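Local coordinates for protein yersinopine dehydrogenase (Yersinia pestis, PDB 6C4M) that catalyses the NADPH-dependent reductive condensation of pyruvate with an amino-acid-derived intermediate, the last step in making the metallophore yersinopine, at residues 24-29 against 93-98; 110-113 against 119-122; 147-152 against 160-165. All coordinates share one frame; numbering follows the deposited sequence.

How the contacts relate
All three contacts are buried, and between the protein segments only apolar carbons meet; contact 2 adds a weak hydrogen bond from NADP to a backbone carbonyl. Contact 1 reaches across one strand of the main sheet, contact 2 joins a strand end to the following short helix, and contact 3 seats a helix on its sheet. Contacts 1 and 2 touch through Leu-28 O to Ala-111 N (2.9 Å, probably a hydrogen bond). Contacts 2 and 3 touch through Leu-121 CD1 and Val-148 CG2 at 3.4 Å. Contacts 1 and 3 reach the same sheet, about 10 Å apart at their nearest atoms. Contacts 1 and 2 include NADP-pocket residues; contact 3 lies away from that pocket.

Contact 1: residues 24-29 against 93-98; sequences PTLILG and CYIDQL
Leu-28 and Leu-98 adopt similar first torsions, each CG lying opposite its own carbonyl carbon and beside the backbone N (chi1 -59° and -69°). In both residues CD1 continues the extended line of the chain while CD2 branches off, and it is the two CD2 methyls that meet, Leu-28 CD2 to Leu-98 CD2 at 3.9 Å, with the side chains crossing at a slant. Leu-26 turns the other way, with CG opposite the backbone N (chi1 171°); with the second torsion leaving CD2 as the extended branch, Leu-26 CD2 reaches to 4.3 Å from Ile-95 CD1, a looser meeting.

Strands 25-28 and 93-95 are not sheet neighbours. Each pairs in parallel with strand 49-52, which lies between them, and the backbone spacing agrees: Leu-26 CA is 8.5 Å from Cys-93 CA. Leu-98 lies beyond the strand, in a 3-10 turn. Tyr-52 of the middle strand touches both Leu-28 and Leu-98. Strand 25-28 then delivers Gly-29, which touches NADP and opens a sequence pattern consistent with a Rossmann-type dinucleotide site. At the other segment, Asp-96 forms a salt bridge with Lys-63.

With no hydrogen bond across it and 134 Å² buried in all, the contact is apolar and lacks directional bonds; the two strands are probably aligned chiefly by their hydrogen bonding to strand 49-52.

Contact 2: residues 110-113 against 119-122; sequences LAVP and AVLQ. With NAP (NADP nicotinamide-adenine-dinucleotide phosphate), chain B.
Leu-110, which meets both Val-120 and Leu-121, ends a parallel strand of the Rossmann-type NADP-binding sheet, and the chain beyond it forms the loop leading to helix 117-121. Its CG lies opposite the carbonyl carbon (chi1 -81°), and the terminal methyls divide between two partners. Leu-110 CD2 lies 3.6 Å from Val-120 CG1, the two side chains lying alongside and running opposite ways, while Leu-110 CD1 packs 3.8 Å from Leu-121 CD2. The backbone of Leu-110 is hydrogen-bonded to Ile-136 and Leu-138, so the residue is anchored to the adjoining strand while its methyls touch Val-120 and Leu-121 of the helix.

Ala-111 turns its carbonyl to the cofactor: Ala-111 O is 3.3 Å from C5D on the nicotinamide side of NADP.

Val-112 serves both helix and cofactor, and its branching explains how. One methyl, CG1, stands opposite the carbonyl carbon (chi1 -66°) and approaches the adenosine ribose, with Val-112 CG1 3.5 Å from O4B of NADP. The other is flanked by both the backbone N and the carbonyl carbon, and this Val-112 CG2 meets Val-120 CG2 at 4.0 Å. Val-112 O also accepts a weak hydrogen bond from hydroxyl O3D of the nicotinamide ribose of NADP, 3.5 Å long. A single residue thus touches both ribose moieties while its side chain rests on the helix.

Pro-113 completes this wall of the pocket through its ring. Further NADP hydrogen bonds come from Asn-53, Arg-54, Ser-56 and Lys-58. On the proline ring, Pro-113 CD is 3.4 Å from NADP O4B, and CG lies 3.9 Å from the adenine carbon C8A.

Contact 3: residues 147-152 against 160-165; sequences MVQNLL and VEVISL
Val-162 presents its side chain to Val-148, Gln-149 and Leu-152 within a beta-alpha-beta unit formed by strand 134-137, helix 144-154 and strand 161-165. Over the segments compared, the helix and strand axes approach to 9.3 Å and run nearly antiparallel, at 162°, as in a beta-alpha-beta crossover, whose helix runs back against its two parallel strands.

The CA-CB bond of Val-162 points at the helix, but Val-162 CB comes no closer than 4.6 Å, to Gln-149 CG, and the closer approaches belong to its methyls. Val-162 CG1, opposite the backbone N (chi1 177°), meets Val-148 CG1 at 4.0 Å. Val-162 CG2, opposite the carbonyl carbon, has Leu-152, Val-148 and Gln-149 around it. Val-162 CG2 lies 3.5 Å from Leu-152 CD1, tighter than ordinary van der Waals packing, and 4.1 Å from Val-148 CG1. The aliphatic CG of Gln-149 stands more loosely beside Val-162 CG2, at 4.4 Å.

Other faces of the helix are covered as well: Leu-151 touches Tyr-118 of helix 117-121, and Met-147 touches helix 459-471. Val-162 N is hydrogen-bonded to Gln-218 OE1, which satisfies this backbone amide at a buried position. Leu-152 spans two residues of segment 160-165, Leu-152 CD1 also reaching Val-160 CG1 at 4.2 Å.

Contact 1: residues 24-29 against 93-98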
loop_
_atom_site.group_PDB
_atom_site.type_symbol
_atom_site.label_atom_id
_atom_site.label_comp_id
_atom_site.label_asym_id
_atom_site.label_seq_id
_atom_site.Cartn_x
_atom_site.Cartn_y
_atom_site.Cartn_z
ATOM N N PRO A 24 47.533 15.062 3.010
ATOM C CA PRO A 24 47.080 15.410 1.658
ATOM C C PRO A 24 46.193 14.301 1.107
ATOM O O PRO A 24 46.550 13.122 1.137
ATOM C CB PRO A 24 48.376 15.556 0.858
ATOM C CG PRO A 24 49.456 14.957 1.743
ATOM C CD PRO A 24 48.994 15.121 3.134
ATOM N N THR A 25 45.019 14.692 0.641
ATOM C CA THR A 25 43.963 13.753 0.286
ATOM C C THR A 25 43.532 14.002 -1.141
ATOM O O THR A 25 43.233 15.143 -1.510
ATOM C CB THR A 25 42.773 13.875 1.222
ATOM O OG1 THR A 25 43.234 13.701 2.562
ATOM C CG2 THR A 25 41.771 12.790 0.889
ATOM N N LEU A 26 43.523 12.934 -1.936
ATOM C CA LEU A 26 43.089 12.981 -3.331
ATOM C C LEU A 26 41.746 12.260 -3.442
ATOM O O LEU A 26 41.655 11.050 -3.196
ATOM C CB LEU A 26 44.141 12.371 -4.260
ATOM C CG LEU A 26 43.671 12.174 -5.719
ATOM C CD1 LEU A 26 43.101 13.478 -6.288
ATOM C CD2 LEU A 26 44.797 11.647 -6.630
ATOM N N ILE A 27 40.701 13.007 -3.790
ATOM C CA ILE A 27 39.359 12.444 -3.964
ATOM C C ILE A 27 39.176 12.039 -5.429
ATOM O O ILE A 27 39.185 12.899 -6.321
ATOM C CB ILE A 27 38.272 13.447 -3.544
ATOM C CG1 ILE A 27 38.458 13.857 -2.065
ATOM C CG2 ILE A 27 36.845 12.857 -3.765
ATOM C CD1 ILE A 27 37.507 14.897 -1.597
ATOM N N LEU A 28 38.953 10.741 -5.682
ATOM C CA LEU A 28 38.781 10.235 -7.051
ATOM C C LEU A 28 37.294 10.154 -7.373
ATOM O O LEU A 28 36.577 9.264 -6.890
ATOM C CB LEU A 28 39.434 8.876 -7.243
ATOM C CG LEU A 28 40.939 8.849 -6.968
ATOM C CD1 LEU A 28 41.440 7.427 -7.137
ATOM C CD2 LEU A 28 41.751 9.808 -7.889
ATOM N N GLY A 29 36.846 11.069 -8.215
ATOM C CA GLY A 29 35.458 11.144 -8.593
ATOM C C GLY A 29 34.886 12.395 -7.975
ATOM O O GLY A 29 35.100 12.645 -6.784
ATOM N N CYS A 93 44.431 20.857 -6.214
ATOM C CA CYS A 93 44.887 20.176 -7.410
ATOM C C CYS A 93 43.692 19.479 -8.039
ATOM O O CYS A 93 42.957 18.780 -7.341
ATOM C CB CYS A 93 45.986 19.174 -7.059
ATOM S SG CYS A 93 46.608 18.271 -8.453
ATOM N N TYR A 94 43.491 19.679 -9.339
ATOM C CA TYR A 94 42.442 18.991 -10.078
ATOM C C TYR A 94 43.065 18.324 -11.287
ATOM O O TYR A 94 43.870 18.943 -11.993
ATOM C CB TYR A 94 41.334 19.952 -10.510
ATOM C CG TYR A 94 40.166 19.302 -11.237
ATOM C CD1 TYR A 94 40.165 19.155 -12.616
ATOM C CD2 TYR A 94 39.048 18.864 -10.535
ATOM C CE1 TYR A 94 39.075 18.577 -13.279
ATOM C CE2 TYR A 94 37.992 18.287 -11.167
ATOM C CZ TYR A 94 37.999 18.146 -12.543
ATOM O OH TYR A 94 36.911 17.581 -13.166
ATOM N N ILE A 95 42.714 17.054 -11.500
ATOM C CA ILE A 95 43.195 16.271 -12.629
ATOM C C ILE A 95 42.011 15.566 -13.279
ATOM O O ILE A 95 40.969 15.342 -12.657
ATOM C CB ILE A 95 44.250 15.234 -12.212
ATOM C CG1 ILE A 95 43.700 14.383 -11.061
ATOM C CG2 ILE A 95 45.577 15.943 -11.869
ATOM C CD1 ILE A 95 44.601 13.193 -10.672
ATOM N N ASP A 96 42.197 15.209 -14.551
ATOM C CA ASP A 96 41.215 14.439 -15.288
ATOM C C ASP A 96 41.840 13.231 -15.964
ATOM O O ASP A 96 41.212 12.626 -16.819
ATOM C CB ASP A 96 40.492 15.314 -16.317
ATOM C CG ASP A 96 41.381 15.731 -17.463
ATOM O OD1 ASP A 96 42.594 15.463 -17.383
ATOM O OD2 ASP A 96 40.857 16.336 -18.422
ATOM N N GLN A 97 43.043 12.859 -15.579
ATOM C CA GLN A 97 43.684 11.640 -16.042
ATOM C C GLN A 97 44.295 10.975 -14.824
ATOM O O GLN A 97 45.050 11.612 -14.081
ATOM C CB GLN A 97 44.782 11.914 -17.106
ATOM C CG GLN A 97 44.278 12.253 -18.500
ATOM C CD GLN A 97 43.275 11.237 -19.059
ATOM O OE1 GLN A 97 43.474 10.018 -18.984
ATOM N NE2 GLN A 97 42.178 11.746 -19.610
ATOM N N LEU A 98 43.953 9.714 -14.606
ATOM C CA LEU A 98 44.435 8.998 -13.436
ATOM C C LEU A 98 45.931 8.756 -13.494
ATOM O O LEU A 98 46.583 8.618 -12.441
ATOM C CB LEU A 98 43.672 7.692 -13.318
ATOM C CG LEU A 98 42.196 7.893 -12.935
ATOM C CD1 LEU A 98 41.385 6.647 -13.263
ATOM C CD2 LEU A 98 42.102 8.203 -11.469
#

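Contact 2: residues 110-113 against 119-122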
loop_
_atom_site.group_PDB
_atom_site.type_symbol
_atom_site.label_atom_id
_atom_site.label_comp_id
_atom_site.label_asym_id
_atom_site.label_seq_id
_atom_site.Cartn_x
_atom_site.Cartn_y
_atom_site.Cartn_z
ATOM N N LEU A 110 37.888 6.804 -2.868
ATOM C CA LEU A 110 37.168 6.424 -4.089
ATOM C C LEU A 110 35.731 6.859 -3.924
ATOM O O LEU A 110 34.972 6.263 -3.165
ATOM C CB LEU A 110 37.272 4.929 -4.370
ATOM C CG LEU A 110 38.592 4.561 -5.045
ATOM C CD1 LEU A 110 38.791 3.064 -5.118
ATOM C CD2 LEU A 110 38.595 5.095 -6.439
ATOM N N ALA A 111 35.396 7.956 -4.595
ATOM C CA ALA A 111 34.049 8.488 -4.657
ATOM C C ALA A 111 33.377 8.215 -5.992
ATOM O O ALA A 111 32.385 8.878 -6.310
ATOM C CB ALA A 111 34.048 9.994 -4.401
ATOM N N VAL A 112 33.900 7.280 -6.783
ATOM C CA VAL A 112 33.217 6.790 -7.983
ATOM C C VAL A 112 32.337 5.627 -7.522
ATOM O O VAL A 112 32.541 5.123 -6.399
ATOM C CB VAL A 112 34.199 6.329 -9.068
ATOM C CG1 VAL A 112 35.032 7.493 -9.640
ATOM C CG2 VAL A 112 35.060 5.182 -8.548
ATOM N N PRO A 113 31.379 5.145 -8.320
ATOM C CA PRO A 113 30.559 4.016 -7.861
ATOM C C PRO A 113 31.400 2.759 -7.736
ATOM O O PRO A 113 32.399 2.573 -8.436
ATOM C CB PRO A 113 29.490 3.871 -8.958
ATOM C CG PRO A 113 29.512 5.166 -9.702
ATOM C CD PRO A 113 30.924 5.645 -9.630
ATOM N N ALA A 119 38.304 -0.506 -12.485
ATOM C CA ALA A 119 38.772 0.229 -13.656
ATOM C C ALA A 119 39.616 1.425 -13.226
ATOM O O ALA A 119 40.627 1.744 -13.860
ATOM C CB ALA A 119 37.563 0.661 -14.509
ATOM N N VAL A 120 39.245 2.058 -12.112
ATOM C CA VAL A 120 39.996 3.199 -11.591
ATOM C C VAL A 120 41.325 2.740 -11.014
ATOM O O VAL A 120 42.393 3.222 -11.405
ATOM C CB VAL A 120 39.159 3.959 -10.541
ATOM C CG1 VAL A 120 40.032 5.000 -9.780
ATOM C CG2 VAL A 120 37.977 4.654 -11.194
ATOM N N LEU A 121 41.288 1.770 -10.104
ATOM C CA LEU A 121 42.507 1.370 -9.420
ATOM C C LEU A 121 43.566 0.848 -10.390
ATOM O O LEU A 121 44.766 1.062 -10.157
ATOM C CB LEU A 121 42.184 0.334 -8.340
ATOM C CG LEU A 121 41.406 0.941 -7.159
ATOM C CD1 LEU A 121 40.887 -0.178 -6.278
ATOM C CD2 LEU A 121 42.202 1.917 -6.330
ATOM N N GLN A 122 43.155 0.204 -11.489
ATOM C CA GLN A 122 44.108 -0.304 -12.487
ATOM C C GLN A 122 44.837 0.806 -13.221
ATOM O O GLN A 122 45.905 0.560 -13.807
ATOM C CB GLN A 122 43.390 -1.175 -13.522
ATOM C CG GLN A 122 43.022 -2.605 -13.057
ATOM C CD GLN A 122 44.234 -3.474 -12.675
ATOM O OE1 GLN A 122 44.904 -3.222 -11.682
ATOM N NE2 GLN A 122 44.502 -4.499 -13.460
HETATM P PA NAP B . 28.054 9.715 -9.027
HETATM O O1A NAP B . 27.983 8.411 -8.334
HETATM O O2A NAP B . 26.851 9.935 -9.981
HETATM O O5B NAP B . 29.471 9.759 -9.859
HETATM C C5B NAP B . 30.642 9.968 -9.038
HETATM C C4B NAP B . 31.860 10.038 -9.979
HETATM O O4B NAP B . 31.903 8.686 -10.748
HETATM C C3B NAP B . 31.737 10.967 -10.858
HETATM O O3B NAP B . 33.034 11.574 -11.158
HETATM C C2B NAP B . 31.205 10.214 -12.221
HETATM O O2B NAP B . 31.617 10.973 -13.410
HETATM C C1B NAP B . 31.773 9.062 -12.228
HETATM N N9A NAP B . 30.796 8.108 -12.756
HETATM C C8A NAP B . 29.498 7.847 -12.531
HETATM N N7A NAP B . 29.187 6.853 -13.376
HETATM C C5A NAP B . 30.305 6.528 -14.099
HETATM C C6A NAP B . 30.443 5.563 -15.064
HETATM N N6A NAP B . 29.554 4.582 -15.689
HETATM N N1A NAP B . 31.638 5.396 -15.661
HETATM C C2A NAP B . 32.709 6.178 -15.297
HETATM N N3A NAP B . 32.564 7.136 -14.337
HETATM C C4A NAP B . 31.335 7.302 -13.729
HETATM O O3 NAP B . 28.042 10.900 -7.869
HETATM P PN NAP B . 27.794 10.812 -6.273
HETATM O O1N NAP B . 28.670 11.844 -5.712
HETATM O O2N NAP B . 26.289 11.115 -6.075
HETATM O O5D NAP B . 28.074 9.320 -5.580
HETATM C C5D NAP B . 29.343 9.019 -4.941
HETATM C C4D NAP B . 29.227 7.580 -4.400
HETATM O O4D NAP B . 28.075 7.512 -3.297
HETATM C C3D NAP B . 28.886 6.686 -5.304
HETATM O O3D NAP B . 29.466 5.376 -4.825
HETATM C C2D NAP B . 27.363 6.530 -5.229
HETATM O O2D NAP B . 27.045 5.255 -5.537
HETATM C C1D NAP B . 27.112 6.742 -3.723
HETATM N N1N NAP B . 25.816 7.383 -3.388
HETATM C C2N NAP B . 25.669 8.725 -3.340
HETATM C C3N NAP B . 24.414 9.266 -2.980
HETATM C C7N NAP B . 24.200 10.793 -2.919
HETATM O O7N NAP B . 23.397 11.268 -2.217
HETATM N N7N NAP B . 25.031 11.609 -3.762
HETATM C C4N NAP B . 23.358 8.446 -2.696
HETATM C C5N NAP B . 23.511 7.114 -2.752
HETATM C C6N NAP B . 24.754 6.568 -3.093
HETATM P P2B NAP B . 30.657 12.261 -13.965
HETATM O O1X NAP B . 29.532 11.655 -14.776
HETATM O O2X NAP B . 30.092 13.017 -12.810
HETATM O O3X NAP B . 31.497 13.131 -14.871
#

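Contact 3: residues 147-152 against 160-165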
loop_
_atom_site.group_PDB
_atom_site.type_symbol
_atom_site.label_atom_id
_atom_site.label_comp_id
_atom_site.label_asym_id
_atom_site.label_seq_id
_atom_site.Cartn_x
_atom_site.Cartn_y
_atom_site.Cartn_z
ATOM N N MET A 147 38.804 -7.068 -3.095
ATOM C CA MET A 147 39.319 -6.773 -4.425
ATOM C C MET A 147 40.419 -5.720 -4.359
ATOM O O MET A 147 41.499 -5.886 -4.939
ATOM C CB MET A 147 38.177 -6.292 -5.312
ATOM C CG MET A 147 38.395 -6.488 -6.804
ATOM S SD MET A 147 37.600 -5.153 -7.734
ATOM C CE MET A 147 38.957 -3.987 -7.307
ATOM N N VAL A 148 40.143 -4.614 -3.676
ATOM C CA VAL A 148 41.140 -3.553 -3.536
ATOM C C VAL A 148 42.392 -4.060 -2.824
ATOM O O VAL A 148 43.517 -3.696 -3.201
ATOM C CB VAL A 148 40.514 -2.352 -2.816
ATOM C CG1 VAL A 148 41.554 -1.297 -2.447
ATOM C CG2 VAL A 148 39.431 -1.803 -3.716
ATOM N N GLN A 149 42.236 -4.872 -1.772
ATOM C CA GLN A 149 43.417 -5.429 -1.108
ATOM C C GLN A 149 44.300 -6.153 -2.103
ATOM O O GLN A 149 45.541 -6.043 -2.081
ATOM C CB GLN A 149 43.034 -6.432 -0.026
ATOM C CG GLN A 149 42.566 -5.894 1.281
ATOM C CD GLN A 149 42.333 -7.042 2.235
ATOM O OE1 GLN A 149 41.201 -7.369 2.524
ATOM N NE2 GLN A 149 43.404 -7.704 2.662
ATOM N N ASN A 150 43.664 -6.988 -2.923
ATOM C CA ASN A 150 44.409 -7.814 -3.860
ATOM C C ASN A 150 45.227 -6.952 -4.809
ATOM O O ASN A 150 46.411 -7.215 -5.047
ATOM C CB ASN A 150 43.437 -8.705 -4.639
ATOM C CG ASN A 150 44.145 -9.674 -5.530
ATOM O OD1 ASN A 150 44.535 -9.331 -6.641
ATOM N ND2 ASN A 150 44.347 -10.885 -5.040
ATOM N N LEU A 151 44.609 -5.910 -5.373
ATOM C CA LEU A 151 45.341 -5.039 -6.292
ATOM C C LEU A 151 46.489 -4.335 -5.590
ATOM O O LEU A 151 47.596 -4.218 -6.131
ATOM C CB LEU A 151 44.399 -4.004 -6.903
ATOM C CG LEU A 151 43.238 -4.512 -7.784
ATOM C CD1 LEU A 151 42.432 -3.320 -8.304
ATOM C CD2 LEU A 151 43.734 -5.337 -8.945
ATOM N N LEU A 152 46.231 -3.791 -4.410
ATOM C CA LEU A 152 47.295 -3.100 -3.688
ATOM C C LEU A 152 48.439 -4.047 -3.358
ATOM O O LEU A 152 49.620 -3.683 -3.480
ATOM C CB LEU A 152 46.724 -2.478 -2.408
ATOM C CG LEU A 152 45.779 -1.295 -2.645
ATOM C CD1 LEU A 152 45.045 -0.878 -1.323
ATOM C CD2 LEU A 152 46.570 -0.112 -3.201
ATOM N N VAL A 160 49.160 -0.326 3.000
ATOM C CA VAL A 160 48.104 0.685 2.932
ATOM C C VAL A 160 46.819 0.185 3.584
ATOM O O VAL A 160 46.408 -0.967 3.404
ATOM C CB VAL A 160 47.875 1.094 1.469
ATOM C CG1 VAL A 160 46.640 2.016 1.318
ATOM C CG2 VAL A 160 49.133 1.787 0.979
ATOM N N GLU A 161 46.196 1.056 4.377
ATOM C CA GLU A 161 44.964 0.718 5.070
ATOM C C GLU A 161 43.773 0.857 4.121
ATOM O O GLU A 161 43.607 1.891 3.465
ATOM C CB GLU A 161 44.809 1.612 6.306
ATOM C CG GLU A 161 43.582 1.292 7.167
ATOM C CD GLU A 161 43.609 2.018 8.517
ATOM O OE1 GLU A 161 44.624 2.718 8.780
ATOM O OE2 GLU A 161 42.627 1.885 9.307
ATOM N N VAL A 162 42.975 -0.203 4.013
ATOM C CA VAL A 162 41.794 -0.226 3.141
ATOM C C VAL A 162 40.566 -0.142 4.028
ATOM O O VAL A 162 40.381 -0.984 4.909
ATOM C CB VAL A 162 41.746 -1.486 2.264
ATOM C CG1 VAL A 162 40.492 -1.501 1.436
ATOM C CG2 VAL A 162 42.974 -1.536 1.361
ATOM N N ILE A 163 39.742 0.881 3.811
ATOM C CA ILE A 163 38.545 1.102 4.605
ATOM C C ILE A 163 37.330 1.129 3.681
ATOM O O ILE A 163 37.242 1.963 2.772
ATOM C CB ILE A 163 38.646 2.396 5.430
ATOM C CG1 ILE A 163 39.727 2.255 6.520
ATOM C CG2 ILE A 163 37.325 2.694 6.095
ATOM C CD1 ILE A 163 40.001 3.524 7.254
ATOM N N SER A 164 36.402 0.210 3.920
ATOM C CA SER A 164 35.074 0.202 3.309
ATOM C C SER A 164 34.035 0.853 4.219
ATOM O O SER A 164 33.879 0.451 5.374
ATOM C CB SER A 164 34.618 -1.224 3.018
ATOM O OG SER A 164 35.149 -1.727 1.816
ATOM N N LEU A 165 33.323 1.842 3.684
ATOM C CA LEU A 165 32.119 2.387 4.292
ATOM C C LEU A 165 30.904 1.730 3.657
ATOM O O LEU A 165 30.852 1.574 2.436
ATOM C CB LEU A 165 32.049 3.902 4.102
ATOM C CG LEU A 165 33.220 4.680 4.733
ATOM C CD1 LEU A 165 33.405 5.990 4.029
ATOM C CD2 LEU A 165 32.959 4.893 6.194
#